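PDB 4ZDT: structure-specific endonuclease subunit slx4 from Schizosaccharomyces pombe, which serves as the regulatory subunit of the Slx1-Slx4 structure-specific endonuclease, which cuts branched DNA structures during repair and recombination, here represented by its C-terminal domain. Local coordinates for residues L52-I55 / K56-C59; E37-Q40 / L41-K44; V24-K27 / I28-S32. One frame throughout, in Å; residues are numbered along the deposited sequence.

Interaction 1: residues L52-I55 / K56-C59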
ATOM      1  N   LEU B  52      -7.029   4.375  19.063  1.00 27.00           N
ATOM      2  CA  LEU B  52      -6.818   5.502  18.156  1.00 27.55           C
ATOM      3  C   LEU B  52      -5.408   6.078  18.237  1.00 27.43           C
ATOM      4  O   LEU B  52      -4.855   6.493  17.215  1.00 26.88           O
ATOM      5  CB  LEU B  52      -7.866   6.603  18.391  1.00 28.19           C
ATOM      6  CG  LEU B  52      -9.310   6.267  17.993  1.00 30.24           C
ATOM      7  CD1 LEU B  52     -10.210   7.508  18.152  1.00 32.60           C
ATOM      8  CD2 LEU B  52      -9.374   5.732  16.562  1.00 31.16           C
ATOM      9  N   ASP B  53      -4.812   6.091  19.436  1.00 26.98           N
ATOM     10  CA  ASP B  53      -3.416   6.528  19.575  1.00 26.61           C
ATOM     11  C   ASP B  53      -2.444   5.630  18.813  1.00 26.48           C
ATOM     12  O   ASP B  53      -1.507   6.119  18.165  1.00 26.10           O
ATOM     13  CB  ASP B  53      -2.990   6.607  21.049  1.00 27.30           C
ATOM     14  CG  ASP B  53      -3.572   7.828  21.775  1.00 28.99           C
ATOM     15  OD1 ASP B  53      -4.110   8.737  21.112  1.00 30.21           O
ATOM     16  OD2 ASP B  53      -3.493   7.868  23.015  1.00 29.10           O
ATOM     17  N   LEU B  54      -2.679   4.324  18.873  1.00 24.91           N
ATOM     18  CA  LEU B  54      -1.852   3.364  18.152  1.00 25.47           C
ATOM     19  C   LEU B  54      -1.995   3.544  16.644  1.00 25.46           C
ATOM     20  O   LEU B  54      -1.032   3.381  15.895  1.00 24.60           O
ATOM     21  CB  LEU B  54      -2.222   1.933  18.549  1.00 25.65           C
ATOM     22  CG  LEU B  54      -1.435   1.328  19.714  1.00 28.81           C
ATOM     23  CD1 LEU B  54      -1.863  -0.111  19.961  1.00 28.56           C
ATOM     24  CD2 LEU B  54       0.061   1.409  19.451  1.00 29.17           C
ATOM     25  N   ILE B  55      -3.204   3.883  16.204  1.00 25.50           N
ATOM     26  CA  ILE B  55      -3.475   4.096  14.777  1.00 25.62           C
ATOM     27  C   ILE B  55      -2.816   5.377  14.294  1.00 25.98           C
ATOM     28  O   ILE B  55      -2.112   5.372  13.294  1.00 26.44           O
ATOM     29  CB  ILE B  55      -4.992   4.083  14.462  1.00 25.56           C
ATOM     30  CG1 ILE B  55      -5.528   2.664  14.622  1.00 24.47           C
ATOM     31  CG2 ILE B  55      -5.258   4.596  13.024  1.00 24.68           C
ATOM     32  CD1 ILE B  55      -7.051   2.586  14.756  1.00 26.22           C
ATOM     33  N   LYS B  56      -3.005   6.466  15.038  1.00 26.82           N
ATOM     34  CA  LYS B  56      -2.388   7.743  14.690  1.00 27.02           C
ATOM     35  C   LYS B  56      -0.869   7.638  14.612  1.00 26.88           C
ATOM     36  O   LYS B  56      -0.263   8.170  13.668  1.00 26.48           O
ATOM     37  CB  LYS B  56      -2.834   8.855  15.650  1.00 27.58           C
ATOM     38  CG  LYS B  56      -4.331   9.130  15.576  1.00 29.61           C
ATOM     39  CD  LYS B  56      -4.819  10.043  16.697  1.00 32.68           C
ATOM     40  CE  LYS B  56      -6.308  10.339  16.514  1.00 35.97           C
ATOM     41  NZ  LYS B  56      -6.861  11.166  17.635  1.00 39.19           N
ATOM     42  N   SER B  57      -0.252   6.951  15.581  1.00 26.39           N
ATOM     43  CA  SER B  57       1.209   6.815  15.598  1.00 26.09           C
ATOM     44  C   SER B  57       1.693   5.919  14.470  1.00 26.04           C
ATOM     45  O   SER B  57       2.743   6.169  13.885  1.00 25.19           O
ATOM     46  CB  SER B  57       1.755   6.329  16.959  1.00 27.33           C
ATOM     47  OG  SER B  57       1.253   5.048  17.323  1.00 27.01           O
ATOM     48  N   TRP B  58       0.915   4.879  14.169  1.00 25.47           N
ATOM     49  CA  TRP B  58       1.197   3.996  13.045  1.00 25.43           C
ATOM     50  C   TRP B  58       1.152   4.803  11.743  1.00 25.95           C
ATOM     51  O   TRP B  58       2.102   4.766  10.968  1.00 26.03           O
ATOM     52  CB  TRP B  58       0.199   2.821  13.025  1.00 24.87           C
ATOM     53  CG  TRP B  58       0.398   1.863  11.899  1.00 23.04           C
ATOM     54  CD1 TRP B  58       1.294   0.830  11.827  1.00 22.97           C
ATOM     55  CD2 TRP B  58      -0.333   1.849  10.672  1.00 23.20           C
ATOM     56  NE1 TRP B  58       1.169   0.182  10.613  1.00 23.00           N
ATOM     57  CE2 TRP B  58       0.172   0.790   9.893  1.00 22.87           C
ATOM     58  CE3 TRP B  58      -1.381   2.629  10.160  1.00 23.58           C
ATOM     59  CZ2 TRP B  58      -0.331   0.487   8.611  1.00 24.04           C
ATOM     60  CZ3 TRP B  58      -1.888   2.322   8.899  1.00 25.01           C
ATOM     61  CH2 TRP B  58      -1.358   1.255   8.144  1.00 24.54           C
ATOM     62  N   CYS B  59       0.070   5.552  11.531  1.00 26.75           N
ATOM     63  CA  CYS B  59      -0.073   6.369  10.324  1.00 28.79           C
ATOM     64  C   CYS B  59       1.091   7.345  10.179  1.00 30.04           C
ATOM     65  O   CYS B  59       1.673   7.478   9.087  1.00 29.91           O
ATOM     66  CB  CYS B  59      -1.401   7.148  10.290  1.00 27.87           C
ATOM     67  SG  CYS B  59      -2.937   6.207  10.112  1.00 29.97           S
TER

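Interaction 2: residues E37-Q40 / L41-K44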
ATOM      1  N   GLU B  37     -11.293   6.667  12.780  1.00 36.06           N
ATOM      2  CA  GLU B  37     -12.393   6.007  13.473  1.00 36.41           C
ATOM      3  C   GLU B  37     -12.986   4.857  12.658  1.00 35.65           C
ATOM      4  O   GLU B  37     -13.229   3.781  13.201  1.00 35.44           O
ATOM      5  CB  GLU B  37     -13.467   7.020  13.897  1.00 37.47           C
ATOM      6  CG  GLU B  37     -13.060   7.813  15.151  1.00 41.26           C
ATOM      7  CD  GLU B  37     -13.761   9.162  15.288  1.00 46.86           C
ATOM      8  OE1 GLU B  37     -14.915   9.302  14.824  1.00 49.14           O
ATOM      9  OE2 GLU B  37     -13.147  10.089  15.869  1.00 49.23           O
ATOM     10  N   GLU B  38     -13.193   5.070  11.357  1.00 34.98           N
ATOM     11  CA  GLU B  38     -13.678   3.991  10.488  1.00 34.33           C
ATOM     12  C   GLU B  38     -12.670   2.837  10.404  1.00 32.89           C
ATOM     13  O   GLU B  38     -13.064   1.663  10.474  1.00 32.79           O
ATOM     14  CB  GLU B  38     -14.042   4.514   9.091  1.00 34.63           C
ATOM     15  CG  GLU B  38     -15.380   5.282   9.035  1.00 36.73           C
ATOM     16  CD  GLU B  38     -15.675   5.867   7.651  0.80 39.97           C
ATOM     17  OE1 GLU B  38     -15.093   5.390   6.647  0.50 40.70           O
ATOM     18  OE2 GLU B  38     -16.499   6.804   7.568  0.50 40.92           O
ATOM     19  N   PHE B  39     -11.387   3.189  10.290  1.00 31.94           N
ATOM     20  CA  PHE B  39     -10.252   2.238  10.230  1.00 30.71           C
ATOM     21  C   PHE B  39     -10.189   1.373  11.489  1.00 30.69           C
ATOM     22  O   PHE B  39     -10.011   0.142  11.399  1.00 30.94           O
ATOM     23  CB  PHE B  39      -8.941   3.022  10.042  1.00 30.19           C
ATOM     24  CG  PHE B  39      -7.689   2.162   9.792  1.00 28.07           C
ATOM     25  CD1 PHE B  39      -7.738   0.991   9.004  1.00 25.13           C
ATOM     26  CD2 PHE B  39      -6.456   2.574  10.285  1.00 26.48           C
ATOM     27  CE1 PHE B  39      -6.576   0.224   8.757  1.00 23.85           C
ATOM     28  CE2 PHE B  39      -5.280   1.827  10.032  1.00 26.87           C
ATOM     29  CZ  PHE B  39      -5.351   0.644   9.262  1.00 23.34           C
ATOM     30  N   GLN B  40     -10.362   1.994  12.655  1.00 30.54           N
ATOM     31  CA  GLN B  40     -10.389   1.245  13.913  1.00 29.86           C
ATOM     32  C   GLN B  40     -11.452   0.140  13.889  1.00 30.26           C
ATOM     33  O   GLN B  40     -11.183  -1.000  14.283  1.00 29.80           O
ATOM     34  CB  GLN B  40     -10.600   2.200  15.092  1.00 30.14           C
ATOM     35  CG  GLN B  40     -10.554   1.536  16.471  1.00 29.10           C
ATOM     36  CD  GLN B  40     -10.768   2.537  17.592  1.00 30.59           C
ATOM     37  OE1 GLN B  40     -11.697   3.351  17.539  1.00 27.79           O
ATOM     38  NE2 GLN B  40      -9.902   2.495  18.611  1.00 28.88           N
ATOM     39  N   LEU B  41     -12.649   0.480  13.403  1.00 30.82           N
ATOM     40  CA  LEU B  41     -13.747  -0.493  13.274  1.00 31.64           C
ATOM     41  C   LEU B  41     -13.439  -1.552  12.224  1.00 30.81           C
ATOM     42  O   LEU B  41     -13.702  -2.748  12.434  1.00 30.73           O
ATOM     43  CB  LEU B  41     -15.065   0.232  12.948  1.00 32.80           C
ATOM     44  CG  LEU B  41     -15.627   1.157  14.029  1.00 36.07           C
ATOM     45  CD1 LEU B  41     -16.546   2.242  13.419  1.00 40.14           C
ATOM     46  CD2 LEU B  41     -16.376   0.351  15.073  1.00 39.25           C
ATOM     47  N   TRP B  42     -12.848  -1.118  11.110  1.00 29.73           N
ATOM     48  CA  TRP B  42     -12.421  -2.045  10.052  1.00 28.78           C
ATOM     49  C   TRP B  42     -11.425  -3.052  10.627  1.00 28.30           C
ATOM     50  O   TRP B  42     -11.552  -4.257  10.414  1.00 27.47           O
ATOM     51  CB  TRP B  42     -11.798  -1.252   8.891  1.00 29.41           C
ATOM     52  CG  TRP B  42     -11.389  -2.039   7.635  1.00 28.46           C
ATOM     53  CD1 TRP B  42     -12.175  -2.309   6.544  1.00 30.07           C
ATOM     54  CD2 TRP B  42     -10.087  -2.563   7.326  1.00 28.00           C
ATOM     55  NE1 TRP B  42     -11.451  -3.002   5.589  1.00 28.40           N
ATOM     56  CE2 TRP B  42     -10.170  -3.168   6.042  1.00 27.94           C
ATOM     57  CE3 TRP B  42      -8.857  -2.586   8.009  1.00 26.03           C
ATOM     58  CZ2 TRP B  42      -9.071  -3.793   5.430  1.00 27.80           C
ATOM     59  CZ3 TRP B  42      -7.760  -3.214   7.396  1.00 27.19           C
ATOM     60  CH2 TRP B  42      -7.882  -3.810   6.116  1.00 27.93           C
ATOM     61  N   LEU B  43     -10.436  -2.561  11.375  1.00 27.59           N
ATOM     62  CA  LEU B  43      -9.491  -3.456  12.030  1.00 27.66           C
ATOM     63  C   LEU B  43     -10.184  -4.413  12.998  1.00 27.78           C
ATOM     64  O   LEU B  43      -9.847  -5.587  13.059  1.00 27.22           O
ATOM     65  CB  LEU B  43      -8.387  -2.667  12.758  1.00 26.73           C
ATOM     66  CG  LEU B  43      -7.461  -1.885  11.827  1.00 26.52           C
ATOM     67  CD1 LEU B  43      -6.623  -0.878  12.619  1.00 25.90           C
ATOM     68  CD2 LEU B  43      -6.597  -2.877  11.007  1.00 23.15           C
ATOM     69  N   LYS B  44     -11.133  -3.895  13.770  1.00 29.38           N
ATOM     70  CA  LYS B  44     -11.839  -4.732  14.750  1.00 31.06           C
ATOM     71  C   LYS B  44     -12.525  -5.928  14.067  1.00 32.14           C
ATOM     72  O   LYS B  44     -12.416  -7.073  14.530  1.00 31.58           O
ATOM     73  CB  LYS B  44     -12.836  -3.880  15.535  1.00 31.17           C
ATOM     74  CG  LYS B  44     -13.562  -4.619  16.659  1.00 32.78           C
ATOM     75  CD  LYS B  44     -14.525  -3.672  17.366  1.00 34.95           C
ATOM     76  CE  LYS B  44     -15.500  -4.455  18.259  1.00 38.02           C
ATOM     77  NZ  LYS B  44     -16.345  -3.503  19.040  1.00 41.79           N
TER

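Interaction 3: residues V24-K27 / I28-S32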
ATOM      1  N   VAL B  24      -8.151  -0.639   1.884  1.00 23.53           N
ATOM      2  CA  VAL B  24      -7.335   0.234   2.725  1.00 22.79           C
ATOM      3  C   VAL B  24      -5.922   0.340   2.150  1.00 21.99           C
ATOM      4  O   VAL B  24      -5.363   1.423   2.084  1.00 21.95           O
ATOM      5  CB  VAL B  24      -7.258  -0.226   4.205  1.00 22.94           C
ATOM      6  CG1 VAL B  24      -6.259   0.645   4.987  1.00 21.60           C
ATOM      7  CG2 VAL B  24      -8.624  -0.157   4.854  1.00 22.13           C
ATOM      8  N   TRP B  25      -5.337  -0.789   1.769  1.00 21.87           N
ATOM      9  CA  TRP B  25      -3.980  -0.749   1.247  1.00 22.19           C
ATOM     10  C   TRP B  25      -3.961   0.118  -0.022  1.00 22.84           C
ATOM     11  O   TRP B  25      -3.057   0.930  -0.211  1.00 22.42           O
ATOM     12  CB  TRP B  25      -3.430  -2.144   0.993  1.00 21.75           C
ATOM     13  CG  TRP B  25      -1.926  -2.182   0.867  1.00 20.84           C
ATOM     14  CD1 TRP B  25      -1.047  -1.150   1.109  1.00 22.51           C
ATOM     15  CD2 TRP B  25      -1.131  -3.307   0.524  1.00 22.49           C
ATOM     16  NE1 TRP B  25       0.240  -1.569   0.913  1.00 22.46           N
ATOM     17  CE2 TRP B  25       0.220  -2.889   0.548  1.00 22.32           C
ATOM     18  CE3 TRP B  25      -1.425  -4.637   0.184  1.00 21.98           C
ATOM     19  CZ2 TRP B  25       1.274  -3.753   0.254  1.00 23.26           C
ATOM     20  CZ3 TRP B  25      -0.382  -5.496  -0.100  1.00 23.20           C
ATOM     21  CH2 TRP B  25       0.957  -5.052  -0.074  1.00 24.53           C
ATOM     22  N   ILE B  26      -4.991  -0.025  -0.856  1.00 22.99           N
ATOM     23  CA  ILE B  26      -5.069   0.750  -2.106  1.00 22.89           C
ATOM     24  C   ILE B  26      -5.170   2.249  -1.831  1.00 22.70           C
ATOM     25  O   ILE B  26      -4.586   3.056  -2.557  1.00 21.81           O
ATOM     26  CB  ILE B  26      -6.241   0.268  -2.990  1.00 23.04           C
ATOM     27  CG1 ILE B  26      -5.977  -1.167  -3.473  1.00 24.05           C
ATOM     28  CG2 ILE B  26      -6.466   1.220  -4.177  1.00 22.77           C
ATOM     29  CD1 ILE B  26      -4.926  -1.263  -4.531  1.00 30.46           C
ATOM     30  N   LYS B  27      -5.892   2.627  -0.772  1.00 22.25           N
ATOM     31  CA  LYS B  27      -5.934   4.031  -0.368  1.00 22.32           C
ATOM     32  C   LYS B  27      -4.537   4.550  -0.022  1.00 21.59           C
ATOM     33  O   LYS B  27      -4.117   5.607  -0.511  1.00 21.99           O
ATOM     34  CB  LYS B  27      -6.903   4.257   0.816  1.00 22.67           C
ATOM     35  CG  LYS B  27      -8.387   4.283   0.392  1.00 24.14           C
ATOM     36  CD  LYS B  27      -9.295   4.435   1.617  1.00 27.42           C
ATOM     37  CE  LYS B  27     -10.768   4.433   1.233  1.00 29.73           C
ATOM     38  NZ  LYS B  27     -11.567   4.726   2.436  1.00 33.72           N
ATOM     39  N   ILE B  28      -3.824   3.799   0.806  1.00 20.98           N
ATOM     40  CA  ILE B  28      -2.464   4.138   1.236  1.00 21.61           C
ATOM     41  C   ILE B  28      -1.539   4.268   0.020  1.00 22.11           C
ATOM     42  O   ILE B  28      -0.791   5.237  -0.099  1.00 21.96           O
ATOM     43  CB  ILE B  28      -1.907   3.053   2.205  1.00 21.47           C
ATOM     44  CG1 ILE B  28      -2.692   3.083   3.534  1.00 22.43           C
ATOM     45  CG2 ILE B  28      -0.371   3.217   2.461  1.00 22.10           C
ATOM     46  CD1 ILE B  28      -2.442   1.855   4.433  1.00 22.42           C
ATOM     47  N   LEU B  29      -1.606   3.283  -0.869  1.00 21.74           N
ATOM     48  CA  LEU B  29      -0.747   3.252  -2.056  1.00 22.54           C
ATOM     49  C   LEU B  29      -1.034   4.372  -3.063  1.00 22.74           C
ATOM     50  O   LEU B  29      -0.236   4.603  -3.975  1.00 23.67           O
ATOM     51  CB  LEU B  29      -0.837   1.879  -2.737  1.00 21.54           C
ATOM     52  CG  LEU B  29      -0.337   0.674  -1.937  1.00 21.96           C
ATOM     53  CD1 LEU B  29      -0.641  -0.650  -2.686  1.00 22.62           C
ATOM     54  CD2 LEU B  29       1.158   0.786  -1.614  1.00 21.16           C
ATOM     55  N   THR B  30      -2.177   5.034  -2.922  1.00 23.39           N
ATOM     56  CA  THR B  30      -2.560   6.123  -3.816  1.00 24.58           C
ATOM     57  C   THR B  30      -2.618   7.458  -3.080  1.00 25.04           C
ATOM     58  O   THR B  30      -3.187   8.424  -3.582  1.00 24.96           O
ATOM     59  CB  THR B  30      -3.892   5.840  -4.549  1.00 24.59           C
ATOM     60  OG1 THR B  30      -4.952   5.705  -3.597  1.00 26.38           O
ATOM     61  CG2 THR B  30      -3.789   4.553  -5.365  1.00 24.81           C
ATOM     62  N   TYR B  31      -2.001   7.501  -1.899  1.00 25.87           N
ATOM     63  CA  TYR B  31      -1.949   8.707  -1.064  1.00 26.56           C
ATOM     64  C   TYR B  31      -3.340   9.288  -0.731  1.00 27.41           C
ATOM     65  O   TYR B  31      -3.500  10.507  -0.646  1.00 27.25           O
ATOM     66  CB  TYR B  31      -1.040   9.791  -1.718  1.00 26.85           C
ATOM     67  CG  TYR B  31       0.357   9.274  -2.067  1.00 25.79           C
ATOM     68  CD1 TYR B  31       1.336   9.181  -1.079  1.00 25.35           C
ATOM     69  CD2 TYR B  31       0.683   8.884  -3.361  1.00 25.45           C
ATOM     70  CE1 TYR B  31       2.599   8.710  -1.376  1.00 26.29           C
ATOM     71  CE2 TYR B  31       1.949   8.417  -3.673  1.00 25.45           C
ATOM     72  CZ  TYR B  31       2.896   8.326  -2.689  1.00 25.82           C
ATOM     73  OH  TYR B  31       4.149   7.852  -2.997  1.00 26.85           O
ATOM     74  N   SER B  32      -4.339   8.400  -0.560  1.00 28.43           N
ATOM     75  CA  SER B  32      -5.689   8.807  -0.138  1.00 29.61           C
ATOM     76  C   SER B  32      -5.861   8.706   1.366  1.00 30.06           C
ATOM     77  O   SER B  32      -5.514   7.684   1.979  1.00 28.92           O
ATOM     78  CB  SER B  32      -6.781   7.953  -0.816  1.00 29.36           C
ATOM     79  OG  SER B  32      -6.606   7.914  -2.220  1.00 34.44           O
TER

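Interaction 1: residues L52-I55 / K56-C59
Ser-57 turns its hydroxyl back along the helix, over the carbonyls of the preceding turn. With OG placed between the backbone N and the carbonyl carbon (chi1 61°), OG stands 3.1 Å from Asp-53 O and 3.2 Å from Leu-54 O, and its hydrogen bond to a side chain is with His-9 NE2 of helix 3-18. A serine suits this place because its short stem keeps the hydroxyl near the backbone oxygens and still lets it bond to a neighbouring helix.

One residue earlier, Lys-56 lies back alongside the same helix on another side. Its extended chain passes over the Leu-52 carbonyl, CG lying 3.1 Å from Leu-52 O, and CE comes within 4.5 Å of Leu-52 CB, so the aliphatic part packs while the ammonium is carried outward. NZ stops 5.1 Å from Asp-53 OD1, too far for a salt bridge, though the opposite charges probably attract weakly.

On the buried side, Ile-55 and Cys-59 meet alongside one turn apart, Ile-55 CG2 lying 4.1 Å from Cys-59 SG; a branched aliphatic chain and a small, weakly polar thiol both suit the buried face. The backbone bond from Cys-59 N to Ile-55 O (2.8 Å) holds the two in step. Trp-58 swings its indole away from Leu-54 and Ile-55, toward Ser-13, to which NE1 hydrogen-bonds.

Helix 52-62 thereby rests between two others: Leu-52 and Ile-55 pack on helix 36-45, while Leu-54 and Trp-58 pack on helix 3-18, and Trp-58 also touches Val-47 of the neighbouring Slx1 subunit.

Interaction 2: residues E37-Q40 / L41-K44
Leu-43 lays a methyl over the ring of Phe-39, one turn back along the helix. Its CD1 sits 3.9 Å from the ring centroid and only 8° off the ring normal, a CH-pi contact over the middle of the face. The first torsions explain the meeting. Phe-39 holds CG anti to its own nitrogen (chi1 -173°), while Leu-43 sets CG anti to its carbonyl carbon and so sends the branch back toward the preceding turn. Leu-43 CD2 stays above the same face but farther out, past the rim at CE1. A branched leucine is apt here, since one methyl sits over the ring centre while the other lies above and beyond its outer edge.

Trp-42 approaches that ring at its edge: CE3 of the indole lies 3.7 Å from Phe-39 CE1. The two planes are inclined by 31°, and the centroids of the Phe-39 ring and the six-membered ring of Trp-42 are 5.9 Å apart, so the rings meet obliquely. The indole leaves the helix on the same side as the phenyl group. Its NE1 hydrogen-bonds to Asp-21, and Lys-46 makes a cation-pi contact with the indole.

Gln-40 hydrogen-bonds through NE2 to the backbone oxygen of Val-50. Beneath these side chains the backbone bond from Leu-43 N to Phe-39 O is short, 2.7 Å, whereas that from Leu-41 N to Glu-37 O is weak at 3.4 Å.

The chemistry is thus mixed: dispersion and CH-pi contacts hold Phe-39, Leu-43 and the Trp-42 ring together, while Lys-46 and Asp-21 supply charged partners at the indole. Its N-H, buried with its ring, is satisfied by the carboxylate, an arrangement likely to limit rotation of the tryptophan.

Interaction 3: residues V24-K27 / I28-S32
Leu-29 reaches back over one face of the Trp-25 indole. Its CD1 stands 3.8 Å from the centroid of the five-membered ring, 10° off the ring normal, and Leu-29 CG lies 3.6 Å from Trp-25 CD1. Trp-25 carries CG anti to the backbone nitrogen (chi1 -162°), and chi2, only 8°, turns the flat of the indole to the leucine. Ile-28 CB lies at the indole edge, and Ile-28 CD1 meets Val-24 CG1 at 4.0 Å, two beta-branched residues packing one turn apart.

Farther along, the helix ends in a Schellman motif. Ser-32 N bonds to Lys-27 O at 2.8 Å and Tyr-31 N to Ile-28 O at 3.1 Å, with Tyr-31 taking the positive phi of the C-prime position and its ring making a cation-pi contact with Arg-64 of the Slx1 subunit. Thr-30 N also reaches Lys-27 O, from the opposite face of that carbonyl's plane to Ser-32 N. A threonine suits this turn, Thr-30 OG1 lying 2.9 Å from Ile-26 O and accepting a bond from Ser-32 OG.

Beyond this shell, Trp-25 packs on Val-16 of helix 3-18, and the neighbouring Slx1 subunit takes its NE1 proton on the oxygen of Val-47. Replacing Trp-25 with an alanine would probably leave that Slx1 carbonyl without its donor and open a gap beneath Leu-29.

The indole therefore does two jobs at the subunit interface, an apolar face for its own helix and a directed N-H for the partner, while the Schellman bonds give Lys-27 O and Ile-28 O donors and Leu-29 O accepts from Trp-63 of Slx1.

From the N terminus, the chain passes through helix 3-18 before meeting interaction 3 in helix 23-29, then interaction 2 in helix 36-45 and interaction 1 in helix 52-62. Each joins adjoining turns of one helix, so none closes a long loop; the three run in series, neither nesting nor crossing. Their side chains nevertheless merge into one core. Val-24 packs against both Phe-39 and Trp-42, joining interactions 3 and 2. Phe-39 then meets Ile-55 and Trp-58, joining 2 to 1, and Ile-28 touches Trp-58, joining 3 to 1. Interactions 1 and 3, on opposite sides of the chain's centre, both reach the Slx1 subunit.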